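Local atomic coordinates of MdbA protein (Corynebacterium diphtheriae, PDB entry 5C00), a protein that acts as a thiol-disulfide oxidoreductase of the thioredoxin-like DsbA family, probably forming disulfide bonds in exported proteins such as pilus subunits and toxin. Residues Thr25-Asp30 against Val34-Asn39; Gly101-Ala106 against Trp117-Leu122; Lys45-Tyr50 against Glu200-Gln205; Asn81-Asn86 against Ser173-Lys178; Lys7-Asn12 against Gly135-Ala140. All blocks are in the same frame, centred on the assembly; numbering follows the deposited sequence. Where two conformers were deposited one is given.

Contact 1: residues Thr25-Asp30 against Val34-Asn39; sequences TGSVTD and VLKAVN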
# COMPACT_ATOMS: atom_id res chain seq x y z
N THR A 25 10.07 -9.19 -3.70
CA THR A 25 9.78 -9.53 -2.30
C THR A 25 9.59 -8.21 -1.53
O THR A 25 9.44 -7.10 -2.12
CB THR A 25 10.90 -10.46 -1.71
OG1 THR A 25 10.56 -10.90 -0.39
CG2 THR A 25 12.20 -9.74 -1.67
N GLY A 26 9.60 -8.28 -0.21
CA GLY A 26 9.36 -7.08 0.56
C GLY A 26 9.77 -7.21 2.00
O GLY A 26 10.18 -8.28 2.43
N SER A 27 9.62 -6.14 2.75
CA SER A 27 9.81 -6.17 4.22
C SER A 27 8.96 -5.11 4.84
O SER A 27 8.40 -4.28 4.10
CB SER A 27 11.29 -6.02 4.58
OG SER A 27 11.82 -4.77 4.15
N VAL A 28 8.78 -5.11 6.15
CA VAL A 28 8.10 -4.00 6.84
C VAL A 28 9.15 -3.41 7.72
O VAL A 28 9.57 -4.05 8.69
CB VAL A 28 6.85 -4.46 7.65
CG1 VAL A 28 6.24 -3.27 8.36
CG2 VAL A 28 5.82 -5.14 6.76
N THR A 29 9.63 -2.24 7.34
CA THR A 29 10.78 -1.63 7.95
C THR A 29 10.57 -0.13 8.07
O THR A 29 10.14 0.51 7.09
CB THR A 29 12.05 -1.89 7.11
OG1 THR A 29 12.09 -3.28 6.75
CG2 THR A 29 13.31 -1.55 7.96
N ASP A 30 10.89 0.45 9.24
CA ASP A 30 10.92 1.90 9.40
C ASP A 30 9.61 2.57 8.98
O ASP A 30 9.66 3.55 8.31
CB ASP A 30 12.08 2.53 8.62
CG ASP A 30 12.19 4.06 8.84
OD1 ASP A 30 11.93 4.56 9.96
OD2 ASP A 30 12.50 4.80 7.89
N VAL A 34 8.15 -2.08 2.30
CA VAL A 34 9.21 -1.96 1.33
C VAL A 34 9.13 -3.05 0.26
O VAL A 34 9.06 -4.23 0.58
CB VAL A 34 10.60 -2.00 2.04
CG1 VAL A 34 11.69 -1.60 1.05
CG2 VAL A 34 10.63 -1.04 3.22
N LEU A 35 9.06 -2.66 -1.02
CA LEU A 35 9.05 -3.63 -2.12
C LEU A 35 10.37 -3.56 -2.84
O LEU A 35 10.84 -2.49 -3.16
CB LEU A 35 7.90 -3.33 -3.08
CG LEU A 35 6.55 -3.25 -2.41
CD1 LEU A 35 5.52 -2.98 -3.49
CD2 LEU A 35 6.21 -4.53 -1.69
N LYS A 36 10.97 -4.71 -3.06
CA LYS A 36 12.32 -4.80 -3.60
C LYS A 36 12.56 -6.13 -4.25
O LYS A 36 11.98 -7.13 -3.86
CB LYS A 36 13.31 -4.62 -2.46
CG LYS A 36 12.99 -5.52 -1.29
CD LYS A 36 13.80 -5.16 -0.03
CE LYS A 36 12.94 -5.31 1.22
NZ LYS A 36 13.77 -5.38 2.49
N ALA A 37 13.42 -6.16 -5.26
CA ALA A 37 13.88 -7.39 -5.81
C ALA A 37 14.71 -8.17 -4.78
O ALA A 37 15.36 -7.57 -3.93
CB ALA A 37 14.71 -7.12 -7.04
N VAL A 38 14.70 -9.48 -4.92
CA VAL A 38 15.58 -10.39 -4.14
C VAL A 38 17.05 -9.93 -4.20
O VAL A 38 17.72 -9.84 -3.15
CB VAL A 38 15.40 -11.85 -4.60
CG1 VAL A 38 16.44 -12.79 -3.98
CG2 VAL A 38 14.03 -12.32 -4.19
N ASN A 39 17.50 -9.61 -5.40
CA ASN A 39 18.87 -9.13 -5.60
C ASN A 39 18.83 -7.72 -6.14
O ASN A 39 19.27 -7.44 -7.25
CB ASN A 39 19.63 -10.08 -6.54
CG ASN A 39 20.00 -11.40 -5.86
OD1 ASN A 39 20.58 -11.42 -4.75
ND2 ASN A 39 19.71 -12.50 -6.53

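Contact 2: residues Gly101-Ala106 against Trp117-Leu122; sequences GAAALA and WNYRAL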
# COMPACT_ATOMS: atom_id res chain seq x y z
N GLY A 101 -5.83 0.41 5.31
CA GLY A 101 -4.39 0.46 5.49
C GLY A 101 -3.92 -0.58 6.47
O GLY A 101 -2.93 -1.27 6.24
N ALA A 102 -4.66 -0.77 7.55
CA ALA A 102 -4.26 -1.77 8.53
C ALA A 102 -4.51 -3.22 8.04
O ALA A 102 -3.75 -4.13 8.38
CB ALA A 102 -4.97 -1.53 9.82
N ALA A 103 -5.54 -3.43 7.20
CA ALA A 103 -5.78 -4.74 6.57
C ALA A 103 -4.62 -5.11 5.62
O ALA A 103 -4.05 -6.19 5.70
CB ALA A 103 -7.10 -4.76 5.83
N ALA A 104 -4.21 -4.14 4.82
CA ALA A 104 -3.12 -4.33 3.89
C ALA A 104 -1.82 -4.56 4.66
O ALA A 104 -1.03 -5.42 4.24
CB ALA A 104 -3.00 -3.15 2.94
N LEU A 105 -1.59 -3.80 5.73
CA LEU A 105 -0.42 -4.05 6.60
C LEU A 105 -0.36 -5.44 7.16
O LEU A 105 0.73 -6.04 7.14
CB LEU A 105 -0.29 -3.03 7.73
CG LEU A 105 0.95 -3.17 8.64
CD1 LEU A 105 2.27 -2.97 7.87
CD2 LEU A 105 0.81 -2.08 9.69
N ALA A 106 -1.49 -5.96 7.66
CA ALA A 106 -1.55 -7.33 8.17
C ALA A 106 -1.07 -8.34 7.12
O ALA A 106 -0.39 -9.31 7.42
CB ALA A 106 -2.94 -7.67 8.69
N TRP A 117 0.39 -7.46 -2.89
CA TRP A 117 0.32 -6.61 -4.07
C TRP A 117 -1.09 -6.56 -4.70
O TRP A 117 -1.62 -5.49 -5.06
CB TRP A 117 1.33 -7.12 -5.09
CG TRP A 117 1.22 -6.40 -6.32
CD1 TRP A 117 0.66 -6.82 -7.45
CD2 TRP A 117 1.65 -5.06 -6.55
NE1 TRP A 117 0.70 -5.84 -8.40
CE2 TRP A 117 1.33 -4.75 -7.88
CE3 TRP A 117 2.29 -4.10 -5.75
CZ2 TRP A 117 1.60 -3.52 -8.44
CZ3 TRP A 117 2.58 -2.85 -6.32
CH2 TRP A 117 2.24 -2.59 -7.65
N ASN A 118 -1.68 -7.73 -4.85
CA ASN A 118 -3.01 -7.79 -5.45
C ASN A 118 -4.10 -7.21 -4.56
O ASN A 118 -5.07 -6.65 -5.06
CB ASN A 118 -3.33 -9.22 -5.84
CG ASN A 118 -2.58 -9.63 -7.11
OD1 ASN A 118 -2.92 -9.19 -8.21
ND2 ASN A 118 -1.50 -10.37 -6.94
N TYR A 119 -3.92 -7.33 -3.25
CA TYR A 119 -4.85 -6.78 -2.28
C TYR A 119 -4.80 -5.27 -2.30
O TYR A 119 -5.84 -4.62 -2.41
CB TYR A 119 -4.52 -7.29 -0.91
CG TYR A 119 -5.53 -6.99 0.14
CD1 TYR A 119 -6.81 -7.48 0.05
CD2 TYR A 119 -5.21 -6.26 1.24
CE1 TYR A 119 -7.76 -7.25 1.04
CE2 TYR A 119 -6.17 -6.01 2.23
CZ TYR A 119 -7.42 -6.54 2.15
OH TYR A 119 -8.34 -6.32 3.17
N ARG A 120 -3.61 -4.69 -2.31
CA ARG A 120 -3.46 -3.22 -2.46
C ARG A 120 -4.14 -2.72 -3.73
O ARG A 120 -4.87 -1.71 -3.69
CB ARG A 120 -1.96 -2.84 -2.48
CG ARG A 120 -1.68 -1.41 -2.94
CD ARG A 120 -0.18 -1.09 -2.88
NE ARG A 120 0.08 0.25 -3.43
CZ ARG A 120 0.20 0.53 -4.73
NH1 ARG A 120 0.07 -0.42 -5.63
NH2 ARG A 120 0.42 1.79 -5.16
N ALA A 121 -3.86 -3.40 -4.84
CA ALA A 121 -4.41 -2.98 -6.14
C ALA A 121 -5.95 -2.97 -6.06
O ALA A 121 -6.59 -2.05 -6.56
CB ALA A 121 -3.94 -3.89 -7.26
N LEU A 122 -6.54 -4.01 -5.50
CA LEU A 122 -7.98 -4.10 -5.39
C LEU A 122 -8.60 -2.99 -4.51
O LEU A 122 -9.56 -2.32 -4.91
CB LEU A 122 -8.39 -5.49 -4.87
CG LEU A 122 -9.89 -5.76 -4.74
CD1 LEU A 122 -10.64 -5.30 -5.94
CD2 LEU A 122 -10.11 -7.27 -4.53

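Contact 3: residues Lys45-Tyr50 against Glu200-Gln205; sequences KKIDFY and ETWVEQ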
# COMPACT_ATOMS: atom_id res chain seq x y z
N LYS A 45 17.67 3.25 -6.73
CA LYS A 45 17.14 4.49 -6.17
C LYS A 45 16.08 4.17 -5.12
O LYS A 45 15.30 3.25 -5.31
CB LYS A 45 16.60 5.38 -7.29
CG LYS A 45 17.71 5.82 -8.26
CD LYS A 45 17.50 7.22 -8.81
CE LYS A 45 18.82 7.91 -9.18
NZ LYS A 45 19.75 7.00 -9.90
N LYS A 46 16.14 4.87 -3.98
CA LYS A 46 15.19 4.67 -2.90
C LYS A 46 13.98 5.58 -3.09
O LYS A 46 14.12 6.79 -3.19
CB LYS A 46 15.83 4.95 -1.55
CG LYS A 46 16.85 3.89 -1.18
CD LYS A 46 17.83 4.39 -0.13
CE LYS A 46 19.16 3.64 -0.18
NZ LYS A 46 20.24 4.49 0.38
N ILE A 47 12.79 5.01 -3.11
CA ILE A 47 11.60 5.78 -3.39
C ILE A 47 10.84 5.84 -2.10
O ILE A 47 10.73 4.85 -1.40
CB ILE A 47 10.75 5.11 -4.46
CG1 ILE A 47 11.59 4.76 -5.69
CG2 ILE A 47 9.54 5.95 -4.81
CD1 ILE A 47 12.16 5.94 -6.43
N ASP A 48 10.33 7.01 -1.76
CA ASP A 48 9.34 7.13 -0.72
C ASP A 48 8.05 7.52 -1.39
O ASP A 48 7.97 8.56 -2.05
CB ASP A 48 9.75 8.15 0.33
CG ASP A 48 10.98 7.71 1.12
OD1 ASP A 48 10.90 6.68 1.81
OD2 ASP A 48 12.02 8.40 1.03
N PHE A 49 7.08 6.61 -1.32
CA PHE A 49 5.83 6.79 -2.03
C PHE A 49 4.75 6.84 -0.96
O PHE A 49 4.49 5.86 -0.27
CB PHE A 49 5.65 5.63 -3.00
CG PHE A 49 4.44 5.72 -3.89
CD1 PHE A 49 3.63 6.84 -3.97
CD2 PHE A 49 4.13 4.62 -4.69
CE1 PHE A 49 2.53 6.87 -4.80
CE2 PHE A 49 3.03 4.64 -5.53
CZ PHE A 49 2.23 5.77 -5.59
N TYR A 50 4.13 8.00 -0.85
CA TYR A 50 3.12 8.27 0.17
C TYR A 50 1.74 8.13 -0.45
O TYR A 50 1.46 8.73 -1.48
CB TYR A 50 3.29 9.65 0.76
CG TYR A 50 4.58 9.87 1.53
CD1 TYR A 50 5.76 10.21 0.87
CD2 TYR A 50 4.62 9.74 2.93
CE1 TYR A 50 6.95 10.40 1.56
CE2 TYR A 50 5.80 9.96 3.63
CZ TYR A 50 6.96 10.26 2.94
OH TYR A 50 8.10 10.52 3.66
N GLU A 200 3.29 11.58 -13.34
CA GLU A 200 2.91 10.39 -14.10
C GLU A 200 4.10 9.63 -14.63
O GLU A 200 3.98 8.43 -14.97
CB GLU A 200 2.02 10.73 -15.28
CG GLU A 200 0.64 11.18 -14.87
CD GLU A 200 -0.28 11.39 -16.06
OE1 GLU A 200 -0.16 10.64 -17.07
OE2 GLU A 200 -1.15 12.28 -15.98
N THR A 201 5.24 10.30 -14.72
CA THR A 201 6.43 9.68 -15.26
C THR A 201 7.50 9.49 -14.21
O THR A 201 8.68 9.39 -14.55
CB THR A 201 7.00 10.51 -16.45
OG1 THR A 201 7.61 11.73 -15.99
CG2 THR A 201 5.91 10.87 -17.40
N TRP A 202 7.11 9.42 -12.94
CA TRP A 202 8.10 9.34 -11.88
C TRP A 202 8.99 8.12 -12.02
O TRP A 202 10.15 8.19 -11.65
CB TRP A 202 7.44 9.41 -10.50
CG TRP A 202 6.68 8.21 -10.03
CD1 TRP A 202 5.35 8.01 -10.04
CD2 TRP A 202 7.26 7.06 -9.39
NE1 TRP A 202 5.04 6.79 -9.45
CE2 TRP A 202 6.20 6.20 -9.03
CE3 TRP A 202 8.56 6.69 -9.06
CZ2 TRP A 202 6.40 4.99 -8.39
CZ3 TRP A 202 8.77 5.47 -8.41
CH2 TRP A 202 7.69 4.64 -8.08
N VAL A 203 8.45 7.00 -12.52
CA VAL A 203 9.24 5.78 -12.60
C VAL A 203 10.36 5.98 -13.65
O VAL A 203 11.54 5.63 -13.39
CB VAL A 203 8.36 4.56 -12.95
CG1 VAL A 203 9.23 3.30 -13.06
CG2 VAL A 203 7.25 4.35 -11.89
N GLU A 204 10.02 6.60 -14.78
CA GLU A 204 11.05 6.95 -15.80
C GLU A 204 12.10 7.84 -15.18
O GLU A 204 13.28 7.67 -15.40
CB GLU A 204 10.49 7.73 -16.98
CG GLU A 204 9.52 7.00 -17.87
CD GLU A 204 8.84 7.93 -18.88
OE1 GLU A 204 7.61 7.76 -19.06
OE2 GLU A 204 9.50 8.83 -19.45
N GLN A 205 11.65 8.80 -14.40
CA GLN A 205 12.54 9.75 -13.75
C GLN A 205 13.45 9.04 -12.79
O GLN A 205 14.62 9.36 -12.72
CB GLN A 205 11.75 10.79 -13.00
CG GLN A 205 10.96 11.74 -13.88
CD GLN A 205 10.42 12.93 -13.12
OE1 GLN A 205 11.15 13.63 -12.39
NE2 GLN A 205 9.12 13.20 -13.28

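Contact 4: residues Asn81-Asn86 against Ser173-Lys178; sequences NLRILN and SKKLEK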
# COMPACT_ATOMS: atom_id res chain seq x y z
N ASN A 81 9.66 2.36 -0.86
CA ASN A 81 9.09 2.44 0.45
C ASN A 81 7.68 3.00 0.37
O ASN A 81 7.51 4.21 0.23
CB ASN A 81 9.95 3.32 1.35
CG ASN A 81 11.37 2.82 1.42
OD1 ASN A 81 11.67 1.94 2.19
ND2 ASN A 81 12.23 3.36 0.59
N LEU A 82 6.70 2.13 0.55
CA LEU A 82 5.32 2.51 0.57
C LEU A 82 5.01 3.00 1.99
O LEU A 82 5.12 2.24 2.97
CB LEU A 82 4.38 1.36 0.20
CG LEU A 82 4.48 0.87 -1.24
CD1 LEU A 82 3.67 -0.41 -1.35
CD2 LEU A 82 3.98 1.91 -2.21
N ARG A 83 4.75 4.31 2.08
CA ARG A 83 4.52 5.02 3.33
C ARG A 83 3.06 5.41 3.38
O ARG A 83 2.63 6.43 2.78
CB ARG A 83 5.45 6.21 3.42
CG ARG A 83 6.93 5.77 3.55
CD ARG A 83 7.88 6.90 3.97
NE ARG A 83 9.21 6.34 4.18
CZ ARG A 83 9.58 5.66 5.26
NH1 ARG A 83 8.76 5.49 6.28
NH2 ARG A 83 10.79 5.12 5.32
N ILE A 84 2.29 4.54 4.03
CA ILE A 84 0.86 4.69 4.06
C ILE A 84 0.36 5.62 5.14
O ILE A 84 0.77 5.59 6.31
CB ILE A 84 0.12 3.32 4.14
CG1 ILE A 84 0.70 2.30 3.13
CG2 ILE A 84 -1.36 3.55 3.90
CD1 ILE A 84 0.78 2.81 1.72
N LEU A 85 -0.54 6.51 4.73
CA LEU A 85 -1.09 7.53 5.58
C LEU A 85 -2.56 7.24 5.90
O LEU A 85 -3.19 6.43 5.23
CB LEU A 85 -0.99 8.87 4.87
CG LEU A 85 0.39 9.33 4.42
CD1 LEU A 85 0.28 10.51 3.52
CD2 LEU A 85 1.26 9.67 5.63
N ASN A 86 -3.11 7.90 6.92
CA ASN A 86 -4.54 7.85 7.21
C ASN A 86 -5.15 9.25 7.44
O ASN A 86 -6.17 9.41 8.12
CB ASN A 86 -4.88 6.89 8.37
CG ASN A 86 -4.36 7.37 9.70
OD1 ASN A 86 -3.71 8.39 9.74
ND2 ASN A 86 -4.61 6.59 10.80
N SER A 173 3.41 10.70 8.30
CA SER A 173 2.96 12.07 8.06
C SER A 173 3.98 13.08 8.62
O SER A 173 4.17 14.12 8.02
CB SER A 173 1.58 12.33 8.64
OG SER A 173 1.58 12.20 10.03
N LYS A 174 4.64 12.74 9.72
CA LYS A 174 5.69 13.62 10.22
C LYS A 174 6.89 13.70 9.27
O LYS A 174 7.43 14.81 9.04
CB LYS A 174 6.14 13.21 11.62
CG LYS A 174 5.14 13.52 12.70
CD LYS A 174 5.72 13.05 14.04
CE LYS A 174 4.93 13.59 15.23
NZ LYS A 174 3.64 12.87 15.37
N LYS A 175 7.28 12.56 8.70
CA LYS A 175 8.32 12.53 7.67
C LYS A 175 7.90 13.35 6.47
O LYS A 175 8.70 14.11 5.94
CB LYS A 175 8.72 11.11 7.26
CG LYS A 175 9.88 11.02 6.28
CD LYS A 175 10.19 9.56 5.98
CE LYS A 175 11.24 9.37 4.90
NZ LYS A 175 12.48 10.16 5.17
N LEU A 176 6.65 13.24 6.05
CA LEU A 176 6.19 13.99 4.89
C LEU A 176 6.15 15.49 5.19
O LEU A 176 6.49 16.30 4.35
CB LEU A 176 4.82 13.50 4.45
CG LEU A 176 4.24 14.13 3.20
CD1 LEU A 176 5.20 13.91 2.06
CD2 LEU A 176 2.90 13.52 2.85
N GLU A 177 5.75 15.86 6.40
CA GLU A 177 5.80 17.26 6.80
C GLU A 177 7.20 17.82 6.75
O GLU A 177 7.39 18.91 6.27
CB GLU A 177 5.22 17.44 8.20
CG GLU A 177 3.72 17.39 8.14
CD GLU A 177 3.08 17.30 9.50
OE1 GLU A 177 3.68 16.68 10.41
OE2 GLU A 177 1.95 17.81 9.61
N LYS A 178 8.15 17.05 7.27
CA LYS A 178 9.55 17.44 7.32
C LYS A 178 10.13 17.55 5.91
O LYS A 178 10.76 18.56 5.56
CB LYS A 178 10.31 16.41 8.15
CG LYS A 178 11.81 16.59 8.33
CD LYS A 178 12.39 15.25 8.78
CE LYS A 178 13.48 15.37 9.83
NZ LYS A 178 14.85 15.17 9.27

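Contact 5: residues Lys7-Asn12 against Gly135-Ala140; sequences KAHQAN and GDNDFA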
# COMPACT_ATOMS: atom_id res chain seq x y z
N LYS A 7 -19.31 -16.84 9.07
CA LYS A 7 -20.28 -16.11 8.20
C LYS A 7 -19.56 -15.27 7.13
O LYS A 7 -18.55 -14.61 7.41
CB LYS A 7 -21.14 -15.20 9.06
CG LYS A 7 -22.44 -14.79 8.40
CD LYS A 7 -23.27 -13.93 9.33
CE LYS A 7 -24.72 -13.93 8.88
NZ LYS A 7 -25.55 -12.97 9.64
N ALA A 8 -20.12 -15.26 5.92
CA ALA A 8 -19.52 -14.60 4.78
C ALA A 8 -20.02 -13.16 4.77
O ALA A 8 -21.18 -12.93 4.97
CB ALA A 8 -19.94 -15.28 3.48
N HIS A 9 -19.12 -12.21 4.55
CA HIS A 9 -19.46 -10.79 4.50
C HIS A 9 -19.31 -10.19 3.10
O HIS A 9 -20.12 -9.33 2.72
CB HIS A 9 -18.52 -10.05 5.45
CG HIS A 9 -18.55 -10.60 6.83
ND1 HIS A 9 -19.54 -10.26 7.72
CD2 HIS A 9 -17.78 -11.53 7.44
CE1 HIS A 9 -19.37 -10.94 8.84
NE2 HIS A 9 -18.31 -11.71 8.70
N GLN A 10 -18.27 -10.60 2.36
CA GLN A 10 -18.04 -10.16 0.97
C GLN A 10 -17.94 -11.33 -0.01
O GLN A 10 -17.10 -12.21 0.16
CB GLN A 10 -16.76 -9.37 0.80
CG GLN A 10 -16.81 -7.94 1.21
CD GLN A 10 -17.93 -7.16 0.57
OE1 GLN A 10 -18.04 -7.07 -0.65
NE2 GLN A 10 -18.75 -6.58 1.40
N ALA A 11 -18.76 -11.29 -1.06
CA ALA A 11 -18.83 -12.38 -2.04
C ALA A 11 -19.18 -13.70 -1.32
O ALA A 11 -20.10 -13.70 -0.51
CB ALA A 11 -17.54 -12.47 -2.88
N ASN A 12 -18.46 -14.77 -1.61
CA ASN A 12 -18.75 -16.07 -1.05
C ASN A 12 -17.46 -16.85 -1.04
O ASN A 12 -16.46 -16.39 -1.59
CB ASN A 12 -19.79 -16.80 -1.91
CG ASN A 12 -19.30 -17.05 -3.33
OD1 ASN A 12 -18.35 -17.81 -3.55
ND2 ASN A 12 -19.97 -16.43 -4.31
N GLY A 135 -16.64 -2.87 6.47
CA GLY A 135 -16.08 -2.95 7.78
C GLY A 135 -14.96 -3.93 7.79
O GLY A 135 -14.63 -4.52 6.77
N ASP A 136 -14.39 -4.15 8.97
CA ASP A 136 -13.23 -5.02 9.09
C ASP A 136 -13.44 -6.45 8.58
O ASP A 136 -12.51 -7.05 8.04
CB ASP A 136 -12.77 -5.05 10.55
CG ASP A 136 -12.16 -3.69 11.01
OD1 ASP A 136 -11.54 -2.95 10.18
OD2 ASP A 136 -12.32 -3.36 12.22
N ASN A 137 -14.64 -6.98 8.70
CA ASN A 137 -14.88 -8.36 8.26
C ASN A 137 -14.92 -8.41 6.74
O ASN A 137 -14.67 -9.47 6.17
CB ASN A 137 -16.14 -8.94 8.88
CG ASN A 137 -15.93 -9.37 10.33
OD1 ASN A 137 -15.08 -10.18 10.64
ND2 ASN A 137 -16.71 -8.82 11.19
N ASP A 138 -15.27 -7.29 6.09
CA ASP A 138 -15.24 -7.22 4.64
C ASP A 138 -13.82 -7.19 4.16
O ASP A 138 -13.44 -7.95 3.26
CB ASP A 138 -16.02 -6.00 4.16
CG ASP A 138 -17.47 -6.04 4.63
OD1 ASP A 138 -18.27 -6.91 4.11
OD2 ASP A 138 -17.83 -5.27 5.53
N PHE A 139 -12.99 -6.34 4.75
CA PHE A 139 -11.58 -6.35 4.39
C PHE A 139 -10.96 -7.74 4.59
O PHE A 139 -10.11 -8.20 3.79
CB PHE A 139 -10.83 -5.29 5.17
CG PHE A 139 -11.16 -3.89 4.74
CD1 PHE A 139 -10.59 -3.38 3.58
CD2 PHE A 139 -12.02 -3.09 5.46
CE1 PHE A 139 -10.89 -2.10 3.15
CE2 PHE A 139 -12.32 -1.80 5.04
CZ PHE A 139 -11.74 -1.29 3.90
N ALA A 140 -11.34 -8.41 5.66
CA ALA A 140 -10.78 -9.74 5.94
C ALA A 140 -11.22 -10.80 4.93
O ALA A 140 -10.43 -11.61 4.49
CB ALA A 140 -11.16 -10.18 7.34

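Contact 1: residues Thr25-Asp30 against Val34-Asn39
K36 reaches back over its neighbour strand to bring NZ within 2.6 Å of S27 OG, a short hydrogen bond donated by the ammonium group. The lysine CG sits between the backbone N and the carbonyl carbon (chi1 50°), and a bend at chi3 lays the chain along the strand 25-29, with CE 3.8 Å from G26 C. S27 OG also shares a hydrogen bond with T29 OG1 at 3.0 Å. On the same face of the sheet the side chains of T25 and V38 cross at about a right angle, their CG2 methyls 4.0 Å apart. Beneath the side chains, T25 and K36 form an antiparallel hydrogen-bonded pair, with T25 N to K36 O at 2.8 Å and K36 N to T25 O at 3.0 Å. S27 and V34 make the next such pair, V34 N giving a nearly straight bond to S27 O. These strands form a beta hairpin at one side of the sheet; strand 32-36 continues into it through the backbone bonds of L35 with V80, while the L35 side chain, on the other face, packs on W113 and W117. The S27 hydroxyl is thus held by two polar groups, one of them a cation that may polarise it.

Contact 2: residues Gly101-Ala106 against Trp117-Leu122
The ring of Y119 meets the backbone and methyl groups of A103 and A104 in a buried helix-to-helix contact within the helical region that DsbA-family proteins insert into the thioredoxin fold. Helices 96-109 and 113-125 follow one another in the chain, and here a single aromatic side chain spans most of the gap between them. Small residues on the first helix make this possible: alanines at 103 and 104 let the ring come up to the helix surface, and the nearest pair of CA atoms, those of A104 and R120, are 6.5 Å apart. The tyrosine CG stands anti to the backbone N (chi1 -170°), which sends the ring across to the neighbouring helix. It arrives edge first. A103 CB and A104 N both lie at the ring edge in its plane, with Y119 CE2 3.7 Å from A104 N, and A104 CB is 4.2 Å from Y119 CD2. No hydrogen bond joins the two segments; the phenol instead bonds to F139 O, on helix 136-145, so that one side chain ties three helices together. V142 and A143 of that third helix also touch the tyrosine. The next residue, R120, directs its guanidinium away from this interface, to salt bridges with E51 and D66. At the far end of the ring, Y119 OH lies 3.3 Å from A103 CB, its closest approach to segment 101-106.

Contact 3: residues Lys45-Tyr50 against Glu200-Gln205
W202 touches I47 and F49 with the six-membered part of its indole, just after T201, which occupies the N-cap position of helix 202-207. T201 makes no capping bond with its side chain; its OG1 is hydrogen-bonded to G198 O instead, and T201 O accepts from Q205 N. The tryptophan CG lies between the backbone N and the carbonyl carbon (chi1 74°), and the indole projects from the start of the helix toward the strand 45-50. Its CZ3 is 3.7 Å from I47 CG2 and 4.0 Å from I47 CD1, so both branches of the isoleucine meet the same corner of the ring. F49 lies farther along the indole, near W202 CZ2. In one of the two conformers of F49, its ring and the six-membered ring of W202 form an oblique pair with centroids 5.7 Å apart, a geometry less certain for resting on that copy. This is the join between a central strand of the thioredoxin-like sheet and its C-terminal helix. M69, on helix 56-74, touches both F49 and W202, and V188 of the adjacent strand does the same, so the aromatic pair is enclosed by sheet and helix. V203 follows, and its CG2 covers one face of the W202 ring, 3.5 Å above the plane over its centre. Q205 turns its side chain aside, with NE2 hydrogen-bonded to N197 O.

Contact 4: residues Asn81-Asn86 against Ser173-Lys178
L85 splays its two methyl groups between separate partners on helix 173-178: CD1 is 4.0 Å from L176 CD2, and CD2 is 3.6 Å from S173 N. L176 CG stands anti to its backbone N (chi1 -177°), which carries CD2 out to the leucine of the strand, and the two side chains cross at about a right angle. Two residues back along the strand, with its CB on the same side, R83 runs extended from CG to NE, and the K175 chain crosses it, also near a right angle. K175 CD lies 3.8 Å above one face of the guanidinium, offset toward its rim, and CE is 3.7 Å from R83 NE. The lysine bends at chi4, and K175 NZ lies 5.1 Å from R83 NE, the charged groups not in contact; NZ has a weak, long ion pair with D179. R83 itself is well supplied with partners: D48 and D30 form salt bridges with NE and NH2, and N172 accepts from NH1. D48 and D30 probably offset the proximity of the two cations, leaving the aliphatic part of the lysine to cover the arginine. Strand and helix axes approach to 9.6 Å at 105°, a helix crossing the sheet of a thioredoxin-like fold almost perpendicularly to the strand.

Contact 5: residues Lys7-Asn12 against Gly135-Ala140
The N-terminal tail meets the first turn of helix 136-145 at the surface, with Q10 and H9 lying against D138 and N137. Q10 NE2 donates to D138 OD1 over 2.8 Å in an almost straight bond (176°). The acceptor lies in the amide plane of Q10, but the donor comes from above the carboxylate plane, and the two planes are turned 66° apart. A bend at chi2 brings the amide back over the aspartate, with Q10 CG 3.6 Å from D138 CB. The second carboxylate oxygen works within the helix start: G135, at the N-cap position, donates through its N to D138 OD2 at 2.8 Å, and OD2 accepts through its anti lone pair. One carboxylate thereby links the tail to the turn that opens the helix, in the helical region characteristic of DsbA-like members of the thioredoxin fold. G135 O accepts backbone bonds from both D138 N and F139 N. H9 lies alongside, its ring covered on one face by N137 CB, which sits 3.4 Å from the ring centroid and nearly over its centre, a CH-pi contact. The asparagine amide plane is stacked at 14° to the imidazole. N137 OD1 accepts from R157 NH1 of helix 150-158, whose arginine also touches H9. The tail backbone is held farther along the helix too, where D141 OD2 accepts from the N atoms of both H9 and Q10.

Contacts 1, 3 and 4 share one mixed sheet. Strand 78-85, which carries contact 4, lies between the strands of contacts 1 and 3: L35 CD1 packs 3.8 Å from L82 CD1 on one side, and on the other F49 O is 2.8 Å from R83 N, a probable backbone hydrogen bond. Contact 2 lies in the helical region and touches the sheet through L105 on V28, W117 on L35 and R120 on F49. It is joined to contact 5 through Y119 and F139. Contacts 3 and 5 lie on opposite sides of the chain centre, with centres about 34 Å apart. The side chains of F49 and L85 lie near the C55 and C58 pair, a probable CxxC redox motif, without touching it.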